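Local atomic coordinates of citrate synthase (Sulfolobus solfataricus, PDB entry 1O7X), a protein that belongs to the citrate synthase family of enzymes and adopts its largely helical fold, two copies of the chain making up the assembly. Residues 33-36 / 37-41; 73-77 / 78-82. All blocks are in the same frame, centred on the assembly; numbering follows the deposited sequence.

Contact 1: residues 33-36 / 37-41; sequences YNIE and DLVNY
Backbone bonds from Val39 N to Ile35 O (2.8 Å) and from Asn40 N to Glu36 O (2.9 Å) wind the first turn of helix 35-41, which starts directly where the short strand 33-34 ends. The result is a strand-to-helix junction with Asn34 at the N-cap position. Its side chain makes no capping bond, and its carbonyl O accepts a weak, long bond of 3.4 Å from Leu38 N, the ordinary helical one. The amide of Asn34 runs alongside the carboxylate of Asp37, both pointing the same way with their planes 49° apart. With CG of Asp37 anti to the carbonyl carbon (chi1 -55°) and CG of Asn34 placed likewise, the two groups end up side by side, close enough for Asn34 ND2 to give Asp37 OD2 a bond of 2.8 Å, though one bent to 128° and hence weak. The other end of the amide is held more firmly: OD1 accepts a hydrogen bond from Arg29 NE, which probably fixes the rotation of the amide from strand 27-30. On the apolar flank, Leu50 of helix 44-53 touches both Leu38 and Tyr33. Helix 167-180 covers Leu38 and Val39. Across this flank the methyl CD2 of Leu38 lies against CB of Tyr33, not its ring, at 4.0 Å.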
ATOM      1  N   TYR A  33     -19.480   5.920 -22.548  1.00 42.79           N
ATOM      2  CA  TYR A  33     -19.134   7.121 -23.282  1.00 43.16           C
ATOM      3  C   TYR A  33     -17.752   7.110 -23.886  1.00 43.69           C
ATOM      4  O   TYR A  33     -16.846   6.822 -23.122  1.00 44.68           O
ATOM      5  CB  TYR A  33     -19.277   8.326 -22.330  1.00 43.03           C
ATOM      6  CG  TYR A  33     -20.717   8.411 -21.854  1.00 44.10           C
ATOM      7  CD1 TYR A  33     -21.113   7.776 -20.689  1.00 44.34           C
ATOM      8  CD2 TYR A  33     -21.688   9.064 -22.613  1.00 44.58           C
ATOM      9  CE1 TYR A  33     -22.422   7.827 -20.265  1.00 45.34           C
ATOM     10  CE2 TYR A  33     -23.000   9.112 -22.199  1.00 45.04           C
ATOM     11  CZ  TYR A  33     -23.370   8.494 -21.020  1.00 45.70           C
ATOM     12  OH  TYR A  33     -24.680   8.537 -20.566  1.00 45.56           O
ATOM     13  N   ASN A  34     -17.532   7.423 -25.152  1.00 45.23           N
ATOM     14  CA  ASN A  34     -16.201   7.422 -25.735  1.00 46.64           C
ATOM     15  C   ASN A  34     -15.333   8.551 -25.194  1.00 46.88           C
ATOM     16  O   ASN A  34     -15.871   9.612 -24.866  1.00 46.77           O
ATOM     17  CB  ASN A  34     -16.206   7.582 -27.257  1.00 48.00           C
ATOM     18  CG  ASN A  34     -17.344   6.801 -27.878  1.00 49.22           C
ATOM     19  OD1 ASN A  34     -17.493   5.601 -27.660  1.00 49.39           O
ATOM     20  ND2 ASN A  34     -18.153   7.551 -28.621  1.00 50.42           N
ATOM     21  N   ILE A  35     -14.012   8.316 -25.174  1.00 47.11           N
ATOM     22  CA  ILE A  35     -13.137   9.355 -24.641  1.00 47.97           C
ATOM     23  C   ILE A  35     -13.358  10.634 -25.450  1.00 47.71           C
ATOM     24  O   ILE A  35     -13.539  11.681 -24.834  1.00 47.08           O
ATOM     25  CB  ILE A  35     -11.619   9.159 -24.579  1.00 48.27           C
ATOM     26  CG1 ILE A  35     -11.177   7.790 -25.067  1.00 48.40           C
ATOM     27  CG2 ILE A  35     -11.174   9.416 -23.129  1.00 47.85           C
ATOM     28  CD1 ILE A  35      -9.697   7.714 -25.392  1.00 49.08           C
ATOM     29  N   GLU A  36     -13.332  10.461 -26.769  1.00 47.97           N
ATOM     30  CA  GLU A  36     -13.558  11.561 -27.702  1.00 47.46           C
ATOM     31  C   GLU A  36     -14.739  12.435 -27.292  1.00 46.35           C
ATOM     32  O   GLU A  36     -14.561  13.653 -27.179  1.00 45.61           O
ATOM     33  CB  GLU A  36     -13.775  11.010 -29.107  1.00 48.09           C
ATOM     34  CG  GLU A  36     -12.589  10.327 -29.768  1.00 49.09           C
ATOM     35  CD  GLU A  36     -12.489   8.849 -29.435  1.00 49.94           C
ATOM     36  OE1 GLU A  36     -13.474   8.300 -28.888  1.00 50.67           O
ATOM     37  OE2 GLU A  36     -11.443   8.221 -29.699  1.00 49.81           O
ATOM     38  N   ASP A  37     -15.910  11.860 -26.998  1.00 45.12           N
ATOM     39  CA  ASP A  37     -17.014  12.735 -26.602  1.00 45.87           C
ATOM     40  C   ASP A  37     -16.670  13.519 -25.353  1.00 46.80           C
ATOM     41  O   ASP A  37     -16.878  14.743 -25.358  1.00 48.09           O
ATOM     42  CB  ASP A  37     -18.351  12.009 -26.560  1.00 45.78           C
ATOM     43  CG  ASP A  37     -18.628  11.349 -27.901  1.00 46.32           C
ATOM     44  OD1 ASP A  37     -18.520  12.000 -28.959  1.00 46.41           O
ATOM     45  OD2 ASP A  37     -18.934  10.141 -27.938  1.00 47.63           O
ATOM     46  N   LEU A  38     -16.078  12.923 -24.316  1.00 46.73           N
ATOM     47  CA  LEU A  38     -15.722  13.674 -23.113  1.00 44.36           C
ATOM     48  C   LEU A  38     -14.583  14.658 -23.306  1.00 43.11           C
ATOM     49  O   LEU A  38     -14.692  15.818 -22.859  1.00 42.15           O
ATOM     50  CB  LEU A  38     -15.470  12.674 -21.995  1.00 44.89           C
ATOM     51  CG  LEU A  38     -16.422  11.477 -21.895  1.00 45.10           C
ATOM     52  CD1 LEU A  38     -15.735  10.337 -21.138  1.00 44.90           C
ATOM     53  CD2 LEU A  38     -17.747  11.818 -21.227  1.00 44.25           C
ATOM     54  N   VAL A  39     -13.494  14.332 -23.994  1.00 42.95           N
ATOM     55  CA  VAL A  39     -12.454  15.383 -24.129  1.00 44.82           C
ATOM     56  C   VAL A  39     -12.977  16.502 -25.024  1.00 46.73           C
ATOM     57  O   VAL A  39     -12.808  17.695 -24.738  1.00 46.27           O
ATOM     58  CB  VAL A  39     -11.052  14.859 -24.429  1.00 43.79           C
ATOM     59  CG1 VAL A  39     -11.054  13.386 -24.789  1.00 43.32           C
ATOM     60  CG2 VAL A  39     -10.309  15.614 -25.514  1.00 43.88           C
ATOM     61  N   ASN A  40     -13.704  16.170 -26.085  1.00 49.10           N
ATOM     62  CA  ASN A  40     -14.318  17.136 -26.957  1.00 51.37           C
ATOM     63  C   ASN A  40     -15.297  18.092 -26.259  1.00 52.17           C
ATOM     64  O   ASN A  40     -15.266  19.299 -26.497  1.00 52.84           O
ATOM     65  CB  ASN A  40     -15.166  16.424 -28.029  1.00 52.13           C
ATOM     66  CG  ASN A  40     -14.414  16.016 -29.268  1.00 52.43           C
ATOM     67  OD1 ASN A  40     -13.407  16.641 -29.598  1.00 53.20           O
ATOM     68  ND2 ASN A  40     -14.901  14.985 -29.954  1.00 52.34           N
ATOM     69  N   TYR A  41     -16.239  17.550 -25.488  1.00 52.42           N
ATOM     70  CA  TYR A  41     -17.300  18.323 -24.910  1.00 53.47           C
ATOM     71  C   TYR A  41     -17.375  18.634 -23.438  1.00 53.89           C
ATOM     72  O   TYR A  41     -17.953  19.694 -23.124  1.00 54.16           O
ATOM     73  CB  TYR A  41     -18.632  17.626 -25.276  1.00 54.75           C
ATOM     74  CG  TYR A  41     -18.860  17.539 -26.769  1.00 56.14           C
ATOM     75  CD1 TYR A  41     -19.253  16.323 -27.315  1.00 56.58           C
ATOM     76  CD2 TYR A  41     -18.692  18.627 -27.620  1.00 56.33           C
ATOM     77  CE1 TYR A  41     -19.469  16.204 -28.675  1.00 57.26           C
ATOM     78  CE2 TYR A  41     -18.912  18.510 -28.975  1.00 56.68           C
ATOM     79  CZ  TYR A  41     -19.303  17.300 -29.494  1.00 57.12           C
ATOM     80  OH  TYR A  41     -19.523  17.132 -30.841  1.00 58.10           O
TER

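Contact 2: residues 73-77 / 78-82; sequences YEVPQ and EVLDT
This is a local contact at a helix start, where the loop following helix 59-70 runs into helix 77-85 on the outer part of the chain, with Pro76 at the N-cap position. Pro76 O takes a weak bond from Val79 N, bent to 128°, and the regular pattern begins with Asp81 N to Gln77 O at 2.7 Å. One turn apart on the helix, the same two residues are joined again by their side chains. Gln77 carries CG anti to its backbone nitrogen (chi1 -179°) and then bends at chi2, and the two side chains cross at about a right angle. Gln77 NE2 donates to Asp81 OD1 at 2.8 Å, nearly along the C-O axis of the acceptor, although that oxygen lies 18° out of the amide plane. Before the helix, Val75 points its CG2 methyl at the branch of Leu80, 3.6 Å from CG, and the two side chains cross nearly perpendicularly. Asp81 and Thr82 pack on Leu85 and Thr82 of the second subunit, so helix 77-85 meets its own copy across the dimer. The apolar side faces the interior: Val75 rests on Lys126 and Thr129 of helix 116-138, and Val79 touches both that helix and helix 92-106.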
ATOM      1  N   TYR A  73     -10.026  22.205  -0.953  1.00 45.24           N
ATOM      2  CA  TYR A  73      -8.614  22.183  -1.314  1.00 45.32           C
ATOM      3  C   TYR A  73      -7.690  22.287  -0.110  1.00 46.25           C
ATOM      4  O   TYR A  73      -6.591  21.723  -0.117  1.00 45.76           O
ATOM      5  CB  TYR A  73      -8.248  23.272  -2.316  1.00 43.91           C
ATOM      6  CG  TYR A  73      -8.800  23.060  -3.708  1.00 44.30           C
ATOM      7  CD1 TYR A  73      -9.739  23.961  -4.212  1.00 44.64           C
ATOM      8  CD2 TYR A  73      -8.410  22.012  -4.530  1.00 43.23           C
ATOM      9  CE1 TYR A  73     -10.269  23.823  -5.478  1.00 43.79           C
ATOM     10  CE2 TYR A  73      -8.931  21.867  -5.794  1.00 43.17           C
ATOM     11  CZ  TYR A  73      -9.854  22.775  -6.267  1.00 43.80           C
ATOM     12  OH  TYR A  73     -10.400  22.657  -7.530  1.00 44.00           O
ATOM     13  N   GLU A  74      -8.117  23.041   0.894  1.00 48.40           N
ATOM     14  CA  GLU A  74      -7.296  23.238   2.084  1.00 50.21           C
ATOM     15  C   GLU A  74      -6.933  21.888   2.695  1.00 49.13           C
ATOM     16  O   GLU A  74      -7.761  20.987   2.733  1.00 48.74           O
ATOM     17  CB  GLU A  74      -7.991  24.090   3.136  1.00 53.18           C
ATOM     18  CG  GLU A  74      -7.087  24.947   4.012  1.00 56.73           C
ATOM     19  CD  GLU A  74      -7.869  25.934   4.868  1.00 58.81           C
ATOM     20  OE1 GLU A  74      -9.125  25.934   4.812  1.00 59.97           O
ATOM     21  OE2 GLU A  74      -7.246  26.728   5.612  1.00 59.68           O
ATOM     22  N   VAL A  75      -5.666  21.753   3.053  1.00 48.13           N
ATOM     23  CA  VAL A  75      -5.149  20.600   3.753  1.00 47.84           C
ATOM     24  C   VAL A  75      -4.513  21.097   5.057  1.00 47.54           C
ATOM     25  O   VAL A  75      -3.848  22.138   5.072  1.00 47.65           O
ATOM     26  CB  VAL A  75      -4.135  19.748   2.974  1.00 48.13           C
ATOM     27  CG1 VAL A  75      -4.699  19.296   1.634  1.00 48.17           C
ATOM     28  CG2 VAL A  75      -2.786  20.421   2.747  1.00 47.92           C
ATOM     29  N   PRO A  76      -4.714  20.374   6.149  1.00 46.91           N
ATOM     30  CA  PRO A  76      -4.112  20.738   7.425  1.00 46.27           C
ATOM     31  C   PRO A  76      -2.642  21.077   7.227  1.00 46.10           C
ATOM     32  O   PRO A  76      -1.967  20.446   6.407  1.00 45.40           O
ATOM     33  CB  PRO A  76      -4.333  19.500   8.275  1.00 45.84           C
ATOM     34  CG  PRO A  76      -5.526  18.832   7.699  1.00 46.40           C
ATOM     35  CD  PRO A  76      -5.473  19.104   6.214  1.00 46.63           C
ATOM     36  N   GLN A  77      -2.088  22.041   7.966  1.00 46.03           N
ATOM     37  CA  GLN A  77      -0.690  22.423   7.795  1.00 46.31           C
ATOM     38  C   GLN A  77       0.319  21.334   8.126  1.00 44.95           C
ATOM     39  O   GLN A  77       1.435  21.340   7.582  1.00 44.56           O
ATOM     40  CB  GLN A  77      -0.386  23.718   8.550  1.00 47.85           C
ATOM     41  CG  GLN A  77       1.022  24.265   8.456  1.00 49.57           C
ATOM     42  CD  GLN A  77       1.347  24.999   7.173  1.00 51.34           C
ATOM     43  OE1 GLN A  77       0.480  25.601   6.522  1.00 52.39           O
ATOM     44  NE2 GLN A  77       2.620  24.989   6.759  1.00 51.54           N
ATOM     45  N   GLU A  78      -0.056  20.351   8.921  1.00 43.28           N
ATOM     46  CA  GLU A  78       0.800  19.240   9.314  1.00 42.01           C
ATOM     47  C   GLU A  78       1.153  18.400   8.098  1.00 39.71           C
ATOM     48  O   GLU A  78       2.319  18.042   7.968  1.00 39.28           O
ATOM     49  CB  GLU A  78       0.173  18.344  10.376  1.00 42.73           C
ATOM     50  CG  GLU A  78      -0.213  19.102  11.632  1.00 44.34           C
ATOM     51  CD  GLU A  78      -1.371  20.058  11.387  1.00 45.08           C
ATOM     52  OE1 GLU A  78      -2.269  19.664  10.620  1.00 44.90           O
ATOM     53  OE2 GLU A  78      -1.336  21.179  11.928  1.00 45.98           O
ATOM     54  N   VAL A  79       0.185  18.147   7.230  1.00 37.89           N
ATOM     55  CA  VAL A  79       0.503  17.417   6.010  1.00 36.91           C
ATOM     56  C   VAL A  79       1.565  18.192   5.218  1.00 36.42           C
ATOM     57  O   VAL A  79       2.597  17.611   4.843  1.00 36.20           O
ATOM     58  CB  VAL A  79      -0.712  17.190   5.104  1.00 35.91           C
ATOM     59  CG1 VAL A  79      -0.285  16.415   3.867  1.00 36.48           C
ATOM     60  CG2 VAL A  79      -1.806  16.449   5.844  1.00 35.85           C
ATOM     61  N   LEU A  80       1.343  19.492   5.019  1.00 34.88           N
ATOM     62  CA  LEU A  80       2.332  20.252   4.273  1.00 35.39           C
ATOM     63  C   LEU A  80       3.645  20.270   5.032  1.00 36.45           C
ATOM     64  O   LEU A  80       4.656  20.067   4.351  1.00 37.96           O
ATOM     65  CB  LEU A  80       1.898  21.650   3.867  1.00 35.08           C
ATOM     66  CG  LEU A  80       0.547  21.740   3.146  1.00 34.98           C
ATOM     67  CD1 LEU A  80      -0.018  23.148   3.237  1.00 34.66           C
ATOM     68  CD2 LEU A  80       0.710  21.283   1.706  1.00 35.45           C
ATOM     69  N   ASP A  81       3.665  20.426   6.359  1.00 36.31           N
ATOM     70  CA  ASP A  81       4.928  20.423   7.085  1.00 35.68           C
ATOM     71  C   ASP A  81       5.674  19.117   6.897  1.00 34.87           C
ATOM     72  O   ASP A  81       6.889  19.049   6.759  1.00 36.69           O
ATOM     73  CB  ASP A  81       4.737  20.647   8.574  1.00 38.11           C
ATOM     74  CG  ASP A  81       4.206  22.024   8.916  1.00 40.55           C
ATOM     75  OD1 ASP A  81       4.033  22.872   8.008  1.00 40.34           O
ATOM     76  OD2 ASP A  81       3.965  22.193  10.141  1.00 42.29           O
ATOM     77  N   THR A  82       4.952  18.023   6.914  1.00 33.44           N
ATOM     78  CA  THR A  82       5.478  16.685   6.695  1.00 32.31           C
ATOM     79  C   THR A  82       6.178  16.598   5.348  1.00 32.21           C
ATOM     80  O   THR A  82       7.285  16.064   5.234  1.00 31.92           O
ATOM     81  CB  THR A  82       4.242  15.763   6.777  1.00 31.47           C
ATOM     82  OG1 THR A  82       4.028  15.382   8.134  1.00 30.34           O
ATOM     83  CG2 THR A  82       4.356  14.545   5.904  1.00 30.13           C
TER

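Contacts 1 and 2 illustrate one principle in two settings: a helix start can be tied by a side-chain amide to a carboxylate further along. In 33-41 the amide precedes the helix and reaches three residues on through a weak bond, whereas in 73-82 it belongs to the helix and spans four with better geometry. The two lie in series along the chain, with centres 35 Å apart and nearest atoms about 17 Å apart, so neither touches the other. Helices 44-53 and 59-70 intervene in sequence. Each also meets the second subunit, contact 1 through Asn34 packing on its Tyr368.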